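Local coordinates for protein transcription regulator (Lactobacillus plantarum WCFS1, PDB 3CLK) that probably regulates transcription as a DNA-binding dimer, this fragment being the periplasmic binding protein-like part that, as in LacI-type repressors, may sense a small effector, at residues A57-T60 with A61-P65; Q175-K178 with A179-K182; A145-K148 with K149-E153. All coordinates share one frame; numbering follows the deposited sequence.

Contact 1 (A57-T60 with A61-P65); sequences ALLT and AIERP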
loop_
_atom_site.group_PDB
_atom_site.type_symbol
_atom_site.label_atom_id
_atom_site.label_comp_id
_atom_site.label_asym_id
_atom_site.label_seq_id
_atom_site.Cartn_x
_atom_site.Cartn_y
_atom_site.Cartn_z
ATOM N N ALA B 57 -12.992 17.826 2.694
ATOM C CA ALA B 57 -13.070 16.428 3.079
ATOM C C ALA B 57 -13.999 16.351 4.287
ATOM O O ALA B 57 -14.895 15.507 4.337
ATOM C CB ALA B 57 -11.683 15.899 3.430
ATOM N N LEU B 58 -13.784 17.243 5.251
ATOM C CA LEU B 58 -14.613 17.276 6.452
ATOM C C LEU B 58 -16.072 17.505 6.084
ATOM O O LEU B 58 -16.953 16.778 6.536
ATOM C CB LEU B 58 -14.162 18.385 7.409
ATOM C CG LEU B 58 -12.863 18.228 8.202
ATOM C CD1 LEU B 58 -12.880 16.904 8.960
ATOM C CD2 LEU B 58 -11.675 18.293 7.270
ATOM N N LEU B 59 -16.327 18.516 5.259
ATOM C CA LEU B 59 -17.697 18.803 4.860
ATOM C C LEU B 59 -18.304 17.646 4.089
ATOM O O LEU B 59 -19.480 17.341 4.254
ATOM C CB LEU B 59 -17.774 20.088 4.022
ATOM C CG LEU B 59 -17.636 21.410 4.788
ATOM C CD1 LEU B 59 -17.980 22.568 3.853
ATOM C CD2 LEU B 59 -18.568 21.426 5.995
ATOM N N THR B 60 -17.508 16.990 3.253
ATOM C CA THR B 60 -18.020 15.864 2.485
ATOM C C THR B 60 -18.535 14.776 3.421
ATOM O O THR B 60 -19.481 14.063 3.091
ATOM C CB THR B 60 -16.938 15.248 1.574
ATOM O OG1 THR B 60 -16.486 16.226 0.630
ATOM C CG2 THR B 60 -17.503 14.045 0.823
ATOM N N ALA B 61 -17.911 14.657 4.590
ATOM C CA ALA B 61 -18.309 13.646 5.570
ATOM C C ALA B 61 -19.485 14.108 6.427
ATOM O O ALA B 61 -20.390 13.328 6.735
ATOM C CB ALA B 61 -17.123 13.296 6.464
ATOM N N ILE B 62 -19.463 15.379 6.808
ATOM C CA ILE B 62 -20.511 15.957 7.639
ATOM C C ILE B 62 -21.762 16.305 6.835
ATOM O O ILE B 62 -22.880 16.062 7.286
ATOM C CB ILE B 62 -20.002 17.228 8.341
ATOM C CG1 ILE B 62 -18.755 16.892 9.161
ATOM C CG2 ILE B 62 -21.093 17.809 9.229
ATOM C CD1 ILE B 62 -18.071 18.097 9.763
ATOM N N GLU B 63 -21.567 16.879 5.650
ATOM C CA GLU B 63 -22.686 17.255 4.791
ATOM C C GLU B 63 -23.711 16.126 4.795
ATOM O O GLU B 63 -24.901 16.354 5.003
ATOM C CB GLU B 63 -22.205 17.508 3.355
ATOM C CG GLU B 63 -22.645 18.847 2.767
ATOM C CD GLU B 63 -21.569 19.919 2.858
ATOM O OE1 GLU B 63 -20.613 19.876 2.051
ATOM O OE2 GLU B 63 -21.676 20.800 3.738
ATOM N N ARG B 64 -23.234 14.904 4.573
ATOM C CA ARG B 64 -24.107 13.739 4.559
ATOM C C ARG B 64 -24.141 13.139 5.962
ATOM O O ARG B 64 -23.124 13.073 6.652
ATOM C CB ARG B 64 -23.593 12.698 3.563
ATOM C CG ARG B 64 -24.631 11.656 3.163
ATOM C CD ARG B 64 -25.658 12.239 2.196
ATOM N NE ARG B 64 -26.736 11.298 1.901
ATOM C CZ ARG B 64 -27.949 11.359 2.440
ATOM N NH1 ARG B 64 -28.249 12.319 3.303
ATOM N NH2 ARG B 64 -28.863 10.452 2.120
ATOM N N PRO B 65 -25.321 12.690 6.404
ATOM C CA PRO B 65 -25.482 12.096 7.735
ATOM C C PRO B 65 -24.538 10.932 8.040
ATOM O O PRO B 65 -24.586 9.893 7.385
ATOM C CB PRO B 65 -26.946 11.660 7.738
ATOM C CG PRO B 65 -27.596 12.671 6.841
ATOM C CD PRO B 65 -26.613 12.761 5.703
#

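Contact 2 (Q175-K178 with A179-K182); sequences QAMK and AFGK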
loop_
_atom_site.group_PDB
_atom_site.type_symbol
_atom_site.label_atom_id
_atom_site.label_comp_id
_atom_site.label_asym_id
_atom_site.label_seq_id
_atom_site.Cartn_x
_atom_site.Cartn_y
_atom_site.Cartn_z
ATOM N N GLN B 175 18.084 8.923 0.691
ATOM C CA GLN B 175 18.812 10.180 0.878
ATOM C C GLN B 175 19.579 10.209 2.186
ATOM O O GLN B 175 20.717 10.664 2.237
ATOM C CB GLN B 175 17.854 11.385 0.810
ATOM C CG GLN B 175 17.184 11.572 -0.568
ATOM C CD GLN B 175 18.188 11.527 -1.704
ATOM O OE1 GLN B 175 18.717 10.465 -2.032
ATOM N NE2 GLN B 175 18.465 12.686 -2.307
ATOM N N ALA B 176 18.946 9.738 3.250
ATOM C CA ALA B 176 19.599 9.701 4.545
ATOM C C ALA B 176 20.803 8.749 4.521
ATOM O O ALA B 176 21.836 9.046 5.114
ATOM C CB ALA B 176 18.602 9.270 5.623
HETATM N N MSE B 177 20.686 7.610 3.837
HETATM C CA MSE B 177 21.812 6.666 3.801
HETATM C C MSE B 177 22.992 7.305 3.047
HETATM O O MSE B 177 24.160 7.091 3.399
HETATM C CB MSE B 177 21.385 5.339 3.155
HETATM C CG MSE B 177 22.458 4.234 3.168
HETATM SE SE MSE B 177 23.041 3.684 4.962
HETATM C CE MSE B 177 24.882 4.316 4.955
ATOM N N LYS B 178 22.688 8.101 2.022
ATOM C CA LYS B 178 23.726 8.790 1.262
ATOM C C LYS B 178 24.403 9.778 2.207
ATOM O O LYS B 178 25.629 9.907 2.211
ATOM C CB LYS B 178 23.119 9.527 0.061
ATOM C CG LYS B 178 22.573 8.592 -1.012
ATOM C CD LYS B 178 21.873 9.365 -2.117
ATOM C CE LYS B 178 21.228 8.428 -3.139
ATOM N NZ LYS B 178 20.491 9.228 -4.156
ATOM N N ALA B 179 23.595 10.451 3.024
ATOM C CA ALA B 179 24.100 11.403 3.996
ATOM C C ALA B 179 25.058 10.704 4.972
ATOM O O ALA B 179 26.161 11.190 5.230
ATOM C CB ALA B 179 22.940 12.033 4.752
ATOM N N PHE B 180 24.644 9.564 5.512
ATOM C CA PHE B 180 25.510 8.839 6.439
ATOM C C PHE B 180 26.819 8.502 5.739
ATOM O O PHE B 180 27.896 8.629 6.322
ATOM C CB PHE B 180 24.837 7.562 6.927
ATOM C CG PHE B 180 23.658 7.801 7.824
ATOM C CD1 PHE B 180 23.734 8.714 8.870
ATOM C CD2 PHE B 180 22.485 7.072 7.659
ATOM C CE1 PHE B 180 22.654 8.892 9.741
ATOM C CE2 PHE B 180 21.414 7.241 8.515
ATOM C CZ PHE B 180 21.498 8.155 9.562
ATOM N N GLY B 181 26.724 8.071 4.489
ATOM C CA GLY B 181 27.922 7.755 3.738
ATOM C C GLY B 181 28.273 6.284 3.671
ATOM O O GLY B 181 27.926 5.494 4.549
ATOM N N LYS B 182 28.967 5.921 2.601
ATOM C CA LYS B 182 29.406 4.555 2.369
ATOM C C LYS B 182 30.366 4.124 3.483
ATOM O O LYS B 182 30.437 2.949 3.840
ATOM C CB LYS B 182 30.114 4.490 1.018
ATOM C CG LYS B 182 30.555 3.109 0.579
ATOM C CD LYS B 182 31.344 3.208 -0.722
ATOM C CE LYS B 182 31.668 1.838 -1.304
ATOM N NZ LYS B 182 32.411 0.976 -0.342
#

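Contact 3 (A145-K148 with K149-E153); sequences AGYK and KALKE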
loop_
_atom_site.group_PDB
_atom_site.type_symbol
_atom_site.label_atom_id
_atom_site.label_comp_id
_atom_site.label_asym_id
_atom_site.label_seq_id
_atom_site.Cartn_x
_atom_site.Cartn_y
_atom_site.Cartn_z
ATOM N N ALA B 145 12.515 11.819 20.672
ATOM C CA ALA B 145 12.794 11.968 22.098
ATOM C C ALA B 145 13.048 10.588 22.706
ATOM O O ALA B 145 13.912 10.436 23.567
ATOM C CB ALA B 145 11.618 12.654 22.812
ATOM N N GLY B 146 12.287 9.593 22.252
ATOM C CA GLY B 146 12.446 8.232 22.737
ATOM C C GLY B 146 13.816 7.690 22.368
ATOM O O GLY B 146 14.449 6.978 23.151
ATOM N N TYR B 147 14.270 8.039 21.167
ATOM C CA TYR B 147 15.578 7.632 20.653
ATOM C C TYR B 147 16.686 8.236 21.511
ATOM O O TYR B 147 17.635 7.541 21.897
ATOM C CB TYR B 147 15.727 8.102 19.198
ATOM C CG TYR B 147 17.146 8.216 18.664
ATOM C CD1 TYR B 147 17.850 7.095 18.218
ATOM C CD2 TYR B 147 17.763 9.465 18.558
ATOM C CE1 TYR B 147 19.143 7.226 17.666
ATOM C CE2 TYR B 147 19.032 9.604 18.022
ATOM C CZ TYR B 147 19.719 8.488 17.572
ATOM O OH TYR B 147 20.968 8.665 17.017
ATOM N N LYS B 148 16.561 9.531 21.807
ATOM C CA LYS B 148 17.563 10.236 22.614
ATOM C C LYS B 148 17.582 9.757 24.064
ATOM O O LYS B 148 18.619 9.792 24.716
ATOM C CB LYS B 148 17.324 11.751 22.573
ATOM C CG LYS B 148 17.654 12.391 21.233
ATOM C CD LYS B 148 17.452 13.904 21.258
ATOM C CE LYS B 148 17.696 14.486 19.875
ATOM N NZ LYS B 148 17.562 15.971 19.836
ATOM N N LYS B 149 16.431 9.326 24.563
ATOM C CA LYS B 149 16.339 8.819 25.925
ATOM C C LYS B 149 17.085 7.485 25.998
ATOM O O LYS B 149 17.881 7.259 26.908
ATOM C CB LYS B 149 14.874 8.616 26.323
ATOM C CG LYS B 149 14.693 8.036 27.728
ATOM C CD LYS B 149 13.249 8.115 28.208
ATOM C CE LYS B 149 12.302 7.264 27.367
ATOM N NZ LYS B 149 10.898 7.302 27.895
ATOM N N ALA B 150 16.826 6.611 25.027
ATOM C CA ALA B 150 17.475 5.304 24.975
ATOM C C ALA B 150 18.982 5.478 24.954
ATOM O O ALA B 150 19.708 4.759 25.645
ATOM C CB ALA B 150 17.017 4.533 23.740
ATOM N N LEU B 151 19.451 6.445 24.175
ATOM C CA LEU B 151 20.880 6.714 24.073
ATOM C C LEU B 151 21.453 7.211 25.397
ATOM O O LEU B 151 22.523 6.770 25.828
ATOM C CB LEU B 151 21.154 7.752 22.979
ATOM C CG LEU B 151 20.855 7.324 21.537
ATOM C CD1 LEU B 151 21.458 8.341 20.574
ATOM C CD2 LEU B 151 21.440 5.945 21.269
ATOM N N LYS B 152 20.741 8.131 26.041
ATOM C CA LYS B 152 21.195 8.673 27.311
ATOM C C LYS B 152 21.245 7.614 28.405
ATOM O O LYS B 152 22.179 7.585 29.201
ATOM C CB LYS B 152 20.296 9.833 27.743
ATOM C CG LYS B 152 20.533 11.104 26.940
ATOM C CD LYS B 152 21.931 11.664 27.196
ATOM C CE LYS B 152 22.245 12.855 26.290
ATOM N NZ LYS B 152 21.221 13.931 26.387
ATOM N N GLU B 153 20.240 6.745 28.448
ATOM C CA GLU B 153 20.202 5.690 29.450
ATOM C C GLU B 153 21.321 4.670 29.212
ATOM O O GLU B 153 21.705 3.924 30.119
ATOM C CB GLU B 153 18.836 5.009 29.443
ATOM C CG GLU B 153 17.715 5.885 30.009
ATOM C CD GLU B 153 16.391 5.158 30.095
ATOM O OE1 GLU B 153 16.394 3.913 30.080
ATOM O OE2 GLU B 153 15.342 5.827 30.196
#

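Contact 1 (A57-T60 with A61-P65)
Two backbone amides converge on the carbonyl oxygen of L58. I62 N makes the strong, nearly straight bond, 2.9 Å from L58 O with 159° at the hydrogen, whereas A61 N reaches L58 O only weakly, at 3.0 Å. A61 N is shared, because its i-to-i-4 bond runs to A57 O at 3.1 Å. I62 also packs on the gripped oxygen: its CG1 lies beside the backbone N (chi1 -57°), which brings that carbon to 3.2 Å from L58 O. Helix 53-63 crosses from strand 41-44 over strand 11-15 to strand 68-72 in the Rossmann-like N-terminal lobe, as in LacI-type regulators. Its small A57 and A61, one turn apart, let the backbone lie close to V44 on the edge strand 41-44, and the branched L58 and I62 pack against L76 and S87. On the solvent side E63 OE1 lies 3.5 Å from L59 CB, though the placing of E63 is less certain in the model. T60 turns its hydroxyl to H56 O, a turn earlier, and its side chain packs on N40 of the second subunit. R64 extends to the dimer partner, where NH2 bonds E63 O of the second subunit.

Contact 2 (Q175-K178 with A179-K182)
A179, M177 and F180 carry this last turn of helix 170-180. A179 meets the preceding turn with both backbone and methyl: its N bonds Q175 O at 3.0 Å, and its CB sits 3.2 Å from A176 O. A single methyl suits this place, for it fits against the carbonyls and leaves room for K164 of strand 163-164 beside it.

M177, modelled as selenomethionine, starts out pointing away from the following residues. With CG anti to the backbone N (chi1 -175°), the chain then bends at its next two torsions and swings its end forward. Its terminal CE comes to rest 3.8 Å from F180 CB, the two side chains crossing at about a right angle, and 3.3 Å from G181 O. The flexible, unbranched chain of methionine, here a selenoether, can make such a hook and still pack on T184, I209 and Q203.

F180 pairs a firm backbone bond, N to A176 O at 2.9 Å, with an aromatic ring leaning back along the helix. Its chi1 of -69° brings CD2 to 3.3 Å from A176 O. The bulky apolar ring packs against A131, L186 and K164.

On the outer surface K178, extended beyond CG, sends NZ to a lone pair of Q175 OE1, in the amide plane at 3.0 Å, a link between long polar chains one turn apart.

G181 N still bonds M177 O, at 3.0 Å, but its phi of 99° breaks the helix; any CB would collide with the carbonyl oxygen before it, which is why glycine suits the place. This is a helix C-terminus ended by a glycine with positive phi, set in the crossover from strand 163-164 through helix 170-180 to strand 188-191, with strand 128-131 between the two, in the Rossmann-like C-terminal lobe.

Contact 3 (A145-K148 with K149-E153)
The aromatic contact joins Y147 to L151, one turn on. L151 brings CD1 over one face of the phenol ring in a CH-pi contact, 3.9 Å from the centroid and 28° off the normal. The methyl lies toward the hydroxyl end, 3.5 Å from Y147 CZ. Y147 takes up this pose with CG nearly opposite the backbone N (chi1 159°), which turns one ring face toward the leucine; the branched end of L151 is broad enough to cover part of it.

Backbone bonds run through both turns. K149 N meets A145 O at 2.9 Å, and the pattern repeats from A150 N to G146 O, from L151 N to Y147 O and from K152 N to K148 O. This regular ladder belongs to helix 138-153, the helical link of the beta-alpha-beta unit between strands 128-131 and 163-164 of the C-terminal lobe. Its inner side packs on helix 109-121, where the small A150 lies against T117 and N118.

The stem of K152 lies on the backbone of K148, CG 3.2 Å from K148 O; both lysines also pack on I158.

Polar ends are satisfied by partners beyond the turn. Y147 OH bonds I128 O of the adjoining strand. K149 bends to a salt bridge with E110 and a cation-pi contact with Y114, whose hydroxyl is also hydrogen-bonded by E153.

How the contacts relate
Each contact joins consecutive residues within a helix, closing only a turn, and the three follow in series without nesting or crossing. Contact 1 comes first, on helix 53-63 between strands 41-44 and 68-72 of the N-terminal lobe, where it also meets the second subunit. The chain then passes to the second lobe, reaching contact 3 on helix 138-153 and finally contact 2 at the end of helix 170-180. Strand 163-164 lies between these two helices in sequence and touches side chains of both. Centres of contacts 2 and 3 are about 22 Å apart, whereas contact 1 lies on the opposite side of the chain's centre, its own centre about 44 Å and 42 Å from those of contacts 2 and 3.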